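Local atomic coordinates of Poly(A) ribonuclease pop2 (Schizosaccharomyces pombe, PDB entry 2P51), a protein that removes poly(A) tails from mRNA as a metal-dependent 3'-exoribonuclease, serving as the catalytic deadenylase subunit of the CCR4-NOT complex. Residues Y71-L76 with P184-Y189; T111-D116 with K136-G141. One frame throughout, in Å; residues are numbered along the deposited sequence.

How the contacts relate
Two ways of fastening a loop to a helix can be compared in this DEDD nuclease fold. Contact 1 ties helix 69-82 to the loop that leads from helix 170-181 into helix 189-199; contact 2 passes the chain leaving strand 105-109 across helix 134-140. They do not touch: their centres are 27 Å apart and their nearest atoms about 14 Å. In sequence, contact 2 is nested within the long loop that contact 1 closes. Neither supplies a metal ligand, but each has a side chain about 8 Å from that of a ligand: L76 from D172, H137 from E53. A bound magnesium ion is about 11 Å from the L76 side chain and about 12 Å from that of H137.

Contact 1: Y71-L76 with P184-Y189; sequences YHYQTL and PLPAEY
The phenol of Y73 reaches from helix 69-82 into the bend of segment 184-189 and is held at its hydroxyl, edge and face. CG stands anti to the backbone N (chi1 179°), which carries the ring out to the loop. OH donates to P186 O at 2.6 Å, and this carbonyl lies at the ring's edge, in its plane. The start of helix 189-199 covers one face: Y189 CA sits 4.0 Å from the Y73 ring centroid, almost on the ring normal, a CH-pi contact. The Y189 ring adds an offset edge-to-face pair, its edge toward the Y73 face with the planes at 67° and CD1 of Y189 3.8 Å from CD1 of Y73.

One residue on, Q74 bends at chi2 (-49°) and swings its amide to the next loop carbonyl. NE2 meets A187 O at 2.7 Å in a nearly straight bond, with the acceptor in the amide plane, while OE1 accepts from R77, which probably fixes which end of the amide faces the loop. The L76 and L185 side chains cross at about a right angle, CD2 of L76 4.0 Å from CD1 of L185, and both leucines touch A174 of helix 170-181.

Two successive loop carbonyls thus receive donors from successive helix residues, and the ring body fills the bend, which probably helps hold the loop in this path against helix 69-82.

Contact 2: T111-D116 with K136-G141; sequences TFNLQD and KHQEVG
Q138, the residue with most surface buried here, stretches alongside F112 to Q115. Its CG lies anti to the backbone N (chi1 -174°) and the chain stays extended beyond it. The Q138 amide stacks on that of N113 with planes 20° apart. Q138 OE1 accepts from Q115 NE2 at 3.0 Å, the donor tilted from the carbonyl plane, and from a water that also takes the N-H of L114. A leucine in its place would probably leave Q115 NE2 and this water without their acceptor. N113 turns OD1 back to the N-H of D116 at 2.9 Å, an Asx motif.

T111 packs against G141, its N 3.6 Å from G141 C; its CA-H points almost straight at H137 O (CA to O 3.3 Å), and a second water joins OG1 to Q138 O. F112 brings its carbonyl O to Q138 CA, 3.2 Å away, in a bent CA-H...O contact, holds CB 4.4 Å from CB of H137, and sends its ring away to I86 and I124. The loop thus runs from strand 105-109 across helix 134-140 to helix 121-129, while H137 ND1 hydrogen-bonds back to F110 O and the ring packs edge-to-face with W27.

Contact 1: Y71-L76 with P184-Y189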
loop_
_atom_site.group_PDB
_atom_site.type_symbol
_atom_site.label_atom_id
_atom_site.label_comp_id
_atom_site.label_asym_id
_atom_site.label_seq_id
_atom_site.Cartn_x
_atom_site.Cartn_y
_atom_site.Cartn_z
ATOM N N TYR A 71 17.479 11.470 -5.919
ATOM C CA TYR A 71 18.173 10.391 -5.204
ATOM C C TYR A 71 17.172 9.462 -4.524
ATOM O O TYR A 71 17.372 8.250 -4.532
ATOM C CB TYR A 71 19.152 10.975 -4.192
ATOM C CG TYR A 71 19.895 10.001 -3.318
ATOM C CD1 TYR A 71 20.699 9.005 -3.852
ATOM C CD2 TYR A 71 19.807 10.057 -1.936
ATOM C CE1 TYR A 71 21.385 8.109 -3.051
ATOM C CE2 TYR A 71 20.484 9.171 -1.122
ATOM C CZ TYR A 71 21.276 8.195 -1.680
ATOM O OH TYR A 71 21.953 7.305 -0.878
ATOM N N HIS A 72 16.091 9.986 -3.928
ATOM C CA HIS A 72 15.113 9.120 -3.304
ATOM C C HIS A 72 14.442 8.214 -4.343
ATOM O O HIS A 72 14.243 7.017 -4.097
ATOM C CB HIS A 72 13.981 9.909 -2.641
ATOM C CG HIS A 72 14.413 10.957 -1.678
ATOM N ND1 HIS A 72 13.588 11.984 -1.231
ATOM C CD2 HIS A 72 15.602 11.147 -1.050
ATOM C CE1 HIS A 72 14.251 12.760 -0.374
ATOM N NE2 HIS A 72 15.480 12.266 -0.257
ATOM N N TYR A 73 14.088 8.809 -5.488
ATOM C CA TYR A 73 13.458 8.035 -6.539
ATOM C C TYR A 73 14.421 6.991 -7.091
ATOM O O TYR A 73 14.057 5.805 -7.300
ATOM C CB TYR A 73 12.899 8.887 -7.694
ATOM C CG TYR A 73 12.292 7.943 -8.726
ATOM C CD1 TYR A 73 11.138 7.215 -8.431
ATOM C CD2 TYR A 73 12.858 7.774 -9.984
ATOM C CE1 TYR A 73 10.528 6.345 -9.319
ATOM C CE2 TYR A 73 12.267 6.890 -10.895
ATOM C CZ TYR A 73 11.116 6.174 -10.573
ATOM O OH TYR A 73 10.545 5.307 -11.481
ATOM N N GLN A 74 15.692 7.336 -7.360
ATOM C CA GLN A 74 16.619 6.337 -7.897
ATOM C C GLN A 74 16.904 5.234 -6.891
ATOM O O GLN A 74 17.164 4.094 -7.314
ATOM C CB GLN A 74 17.909 7.026 -8.329
ATOM C CG GLN A 74 17.780 8.038 -9.470
ATOM C CD GLN A 74 16.992 7.478 -10.648
ATOM O OE1 GLN A 74 17.093 6.300 -10.986
ATOM N NE2 GLN A 74 16.179 8.290 -11.309
ATOM N N THR A 75 16.858 5.500 -5.587
ATOM C CA THR A 75 16.965 4.445 -4.581
ATOM C C THR A 75 15.781 3.488 -4.649
ATOM O O THR A 75 15.913 2.255 -4.678
ATOM C CB THR A 75 17.039 5.008 -3.145
ATOM O OG1 THR A 75 18.291 5.705 -3.026
ATOM C CG2 THR A 75 17.111 3.913 -2.111
ATOM N N LEU A 76 14.589 4.086 -4.679
ATOM C CA LEU A 76 13.365 3.301 -4.778
ATOM C C LEU A 76 13.407 2.393 -6.015
ATOM O O LEU A 76 13.123 1.205 -5.970
ATOM C CB LEU A 76 12.208 4.302 -4.795
ATOM C CG LEU A 76 10.758 3.934 -4.963
ATOM C CD1 LEU A 76 9.904 5.105 -4.458
ATOM C CD2 LEU A 76 10.377 3.582 -6.393
ATOM N N PRO A 184 10.528 -3.086 -15.607
ATOM C CA PRO A 184 11.264 -2.134 -14.770
ATOM C C PRO A 184 10.541 -0.801 -14.679
ATOM O O PRO A 184 9.849 -0.362 -15.615
ATOM C CB PRO A 184 12.574 -1.917 -15.522
ATOM C CG PRO A 184 12.729 -3.172 -16.340
ATOM C CD PRO A 184 11.347 -3.668 -16.699
ATOM N N LEU A 185 10.671 -0.113 -13.551
ATOM C CA LEU A 185 10.026 1.193 -13.387
ATOM C C LEU A 185 10.657 2.220 -14.326
ATOM O O LEU A 185 11.811 2.093 -14.813
ATOM C CB LEU A 185 10.118 1.647 -11.923
ATOM C CG LEU A 185 9.376 0.786 -10.902
ATOM C CD1 LEU A 185 9.911 1.074 -9.502
ATOM C CD2 LEU A 185 7.877 1.043 -11.000
ATOM N N PRO A 186 9.906 3.282 -14.620
ATOM C CA PRO A 186 10.513 4.380 -15.431
ATOM C C PRO A 186 11.803 4.918 -14.815
ATOM O O PRO A 186 12.063 4.923 -13.596
ATOM C CB PRO A 186 9.383 5.416 -15.448
ATOM C CG PRO A 186 8.133 4.605 -15.250
ATOM C CD PRO A 186 8.501 3.527 -14.252
ATOM N N ALA A 187 12.735 5.412 -15.639
ATOM C CA ALA A 187 14.050 5.892 -15.204
ATOM C C ALA A 187 13.980 7.193 -14.412
ATOM O O ALA A 187 14.818 7.465 -13.540
ATOM C CB ALA A 187 14.957 6.107 -16.405
ATOM N N GLU A 188 12.991 8.027 -14.711
ATOM C CA GLU A 188 12.835 9.333 -14.077
ATOM C C GLU A 188 11.481 9.454 -13.386
ATOM O O GLU A 188 10.501 8.868 -13.868
ATOM C CB GLU A 188 12.999 10.442 -15.099
ATOM C CG GLU A 188 14.384 10.490 -15.745
ATOM C CD GLU A 188 15.264 11.469 -14.984
ATOM O OE1 GLU A 188 16.089 11.015 -14.158
ATOM O OE2 GLU A 188 15.089 12.689 -15.212
ATOM N N TYR A 189 11.462 10.202 -12.279
ATOM C CA TYR A 189 10.260 10.312 -11.462
ATOM C C TYR A 189 9.109 10.896 -12.271
ATOM O O TYR A 189 7.978 10.465 -12.105
ATOM C CB TYR A 189 10.445 11.170 -10.194
ATOM C CG TYR A 189 9.175 11.256 -9.351
ATOM C CD1 TYR A 189 8.697 10.154 -8.658
ATOM C CD2 TYR A 189 8.422 12.425 -9.242
ATOM C CE1 TYR A 189 7.535 10.227 -7.892
ATOM C CE2 TYR A 189 7.259 12.532 -8.486
ATOM C CZ TYR A 189 6.816 11.412 -7.803
ATOM O OH TYR A 189 5.655 11.486 -7.044
#

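Contact 2: T111-D116 with K136-G141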
loop_
_atom_site.group_PDB
_atom_site.type_symbol
_atom_site.label_atom_id
_atom_site.label_comp_id
_atom_site.label_asym_id
_atom_site.label_seq_id
_atom_site.Cartn_x
_atom_site.Cartn_y
_atom_site.Cartn_z
ATOM N N THR A 111 4.173 -14.793 -3.504
ATOM C CA THR A 111 5.205 -15.845 -3.574
ATOM C C THR A 111 6.582 -15.292 -3.209
ATOM O O THR A 111 6.987 -14.190 -3.604
ATOM C CB THR A 111 5.208 -16.441 -4.985
ATOM O OG1 THR A 111 6.026 -17.620 -4.964
ATOM C CG2 THR A 111 5.807 -15.455 -5.984
ATOM N N PHE A 112 7.363 -16.049 -2.434
ATOM C CA PHE A 112 8.693 -15.582 -2.004
ATOM C C PHE A 112 9.466 -16.823 -1.607
ATOM O O PHE A 112 8.840 -17.809 -1.140
ATOM C CB PHE A 112 8.517 -14.601 -0.831
ATOM C CG PHE A 112 9.757 -13.760 -0.657
ATOM C CD1 PHE A 112 9.903 -12.609 -1.435
ATOM C CD2 PHE A 112 10.762 -14.106 0.252
ATOM C CE1 PHE A 112 11.051 -11.822 -1.316
ATOM C CE2 PHE A 112 11.890 -13.316 0.348
ATOM C CZ PHE A 112 12.042 -12.185 -0.437
ATOM N N ASN A 113 10.783 -16.837 -1.769
ATOM C CA ASN A 113 11.620 -18.003 -1.583
ATOM C C ASN A 113 12.882 -17.540 -0.839
ATOM O O ASN A 113 13.710 -16.837 -1.401
ATOM C CB ASN A 113 11.922 -18.665 -2.918
ATOM C CG ASN A 113 12.667 -19.964 -2.685
ATOM O OD1 ASN A 113 13.702 -19.935 -2.025
ATOM N ND2 ASN A 113 12.126 -21.053 -3.259
ATOM N N LEU A 114 13.006 -17.916 0.440
ATOM C CA LEU A 114 14.119 -17.438 1.245
ATOM C C LEU A 114 15.458 -17.969 0.761
ATOM O O LEU A 114 16.523 -17.423 1.018
ATOM C CB LEU A 114 13.956 -17.821 2.740
ATOM C CG LEU A 114 12.832 -17.013 3.443
ATOM C CD1 LEU A 114 12.661 -17.514 4.875
ATOM C CD2 LEU A 114 13.092 -15.500 3.389
ATOM N N GLN A 115 15.416 -19.098 0.059
ATOM C CA GLN A 115 16.694 -19.652 -0.413
ATOM C C GLN A 115 17.135 -18.957 -1.692
ATOM O O GLN A 115 18.324 -18.784 -1.958
ATOM C CB GLN A 115 16.480 -21.174 -0.575
ATOM C CG GLN A 115 16.208 -21.925 0.715
ATOM C CD GLN A 115 14.788 -21.859 1.242
ATOM O OE1 GLN A 115 14.600 -21.645 2.457
ATOM N NE2 GLN A 115 13.746 -22.031 0.419
ATOM N N ASP A 116 16.222 -18.539 -2.578
ATOM C CA ASP A 116 16.574 -18.077 -3.901
ATOM C C ASP A 116 16.515 -16.564 -4.096
ATOM O O ASP A 116 17.207 -16.023 -4.990
ATOM C CB ASP A 116 15.608 -18.656 -4.965
ATOM C CG ASP A 116 15.577 -20.148 -5.134
ATOM O OD1 ASP A 116 16.492 -20.820 -4.601
ATOM O OD2 ASP A 116 14.653 -20.702 -5.808
ATOM N N LYS A 136 4.707 -20.683 3.935
ATOM C CA LYS A 136 3.434 -20.637 3.229
ATOM C C LYS A 136 3.514 -19.709 2.031
ATOM O O LYS A 136 2.903 -20.047 0.998
ATOM C CB LYS A 136 2.292 -20.236 4.161
ATOM C CG LYS A 136 0.954 -20.687 3.599
ATOM C CD LYS A 136 -0.142 -20.564 4.650
ATOM C CE LYS A 136 -1.535 -20.749 4.040
ATOM N NZ LYS A 136 -2.617 -20.643 5.066
ATOM N N HIS A 137 4.254 -18.605 2.129
ATOM C CA HIS A 137 4.404 -17.766 0.944
ATOM C C HIS A 137 5.139 -18.551 -0.146
ATOM O O HIS A 137 4.898 -18.320 -1.344
ATOM C CB HIS A 137 5.188 -16.500 1.249
ATOM C CG HIS A 137 4.429 -15.451 2.020
ATOM N ND1 HIS A 137 4.038 -14.231 1.467
ATOM C CD2 HIS A 137 4.001 -15.436 3.313
ATOM C CE1 HIS A 137 3.397 -13.514 2.386
ATOM N NE2 HIS A 137 3.363 -14.236 3.506
ATOM N N GLN A 138 6.031 -19.474 0.253
ATOM C CA GLN A 138 6.772 -20.191 -0.785
ATOM C C GLN A 138 5.838 -21.195 -1.447
ATOM O O GLN A 138 5.872 -21.437 -2.657
ATOM C CB GLN A 138 8.018 -20.865 -0.196
ATOM C CG GLN A 138 8.838 -21.486 -1.337
ATOM C CD GLN A 138 10.090 -22.154 -0.808
ATOM O OE1 GLN A 138 10.747 -21.611 0.090
ATOM N NE2 GLN A 138 10.458 -23.317 -1.332
ATOM N N GLU A 139 4.963 -21.786 -0.634
ATOM C CA GLU A 139 4.078 -22.818 -1.138
ATOM C C GLU A 139 2.852 -22.287 -1.887
ATOM O O GLU A 139 2.602 -22.838 -2.978
ATOM C CB GLU A 139 3.544 -23.719 -0.002
ATOM C CG GLU A 139 4.566 -24.657 0.567
ATOM C CD GLU A 139 5.164 -25.592 -0.483
ATOM O OE1 GLU A 139 4.386 -26.324 -1.135
ATOM O OE2 GLU A 139 6.418 -25.540 -0.611
ATOM N N VAL A 140 2.122 -21.317 -1.305
ATOM C CA VAL A 140 0.859 -20.921 -1.984
ATOM C C VAL A 140 0.790 -19.415 -2.089
ATOM O O VAL A 140 -0.263 -18.804 -2.165
ATOM C CB VAL A 140 -0.378 -21.459 -1.265
ATOM C CG1 VAL A 140 -0.502 -22.981 -1.456
ATOM C CG2 VAL A 140 -0.369 -21.156 0.213
ATOM N N GLY A 141 1.962 -18.750 -2.075
ATOM C CA GLY A 141 1.896 -17.313 -2.290
ATOM C C GLY A 141 1.383 -16.985 -3.674
ATOM O O GLY A 141 1.560 -17.730 -4.640
HETATM O O HOH W 1 4.510 -19.731 -4.314
HETATM O O HOH W 2 11.022 -19.459 1.751
#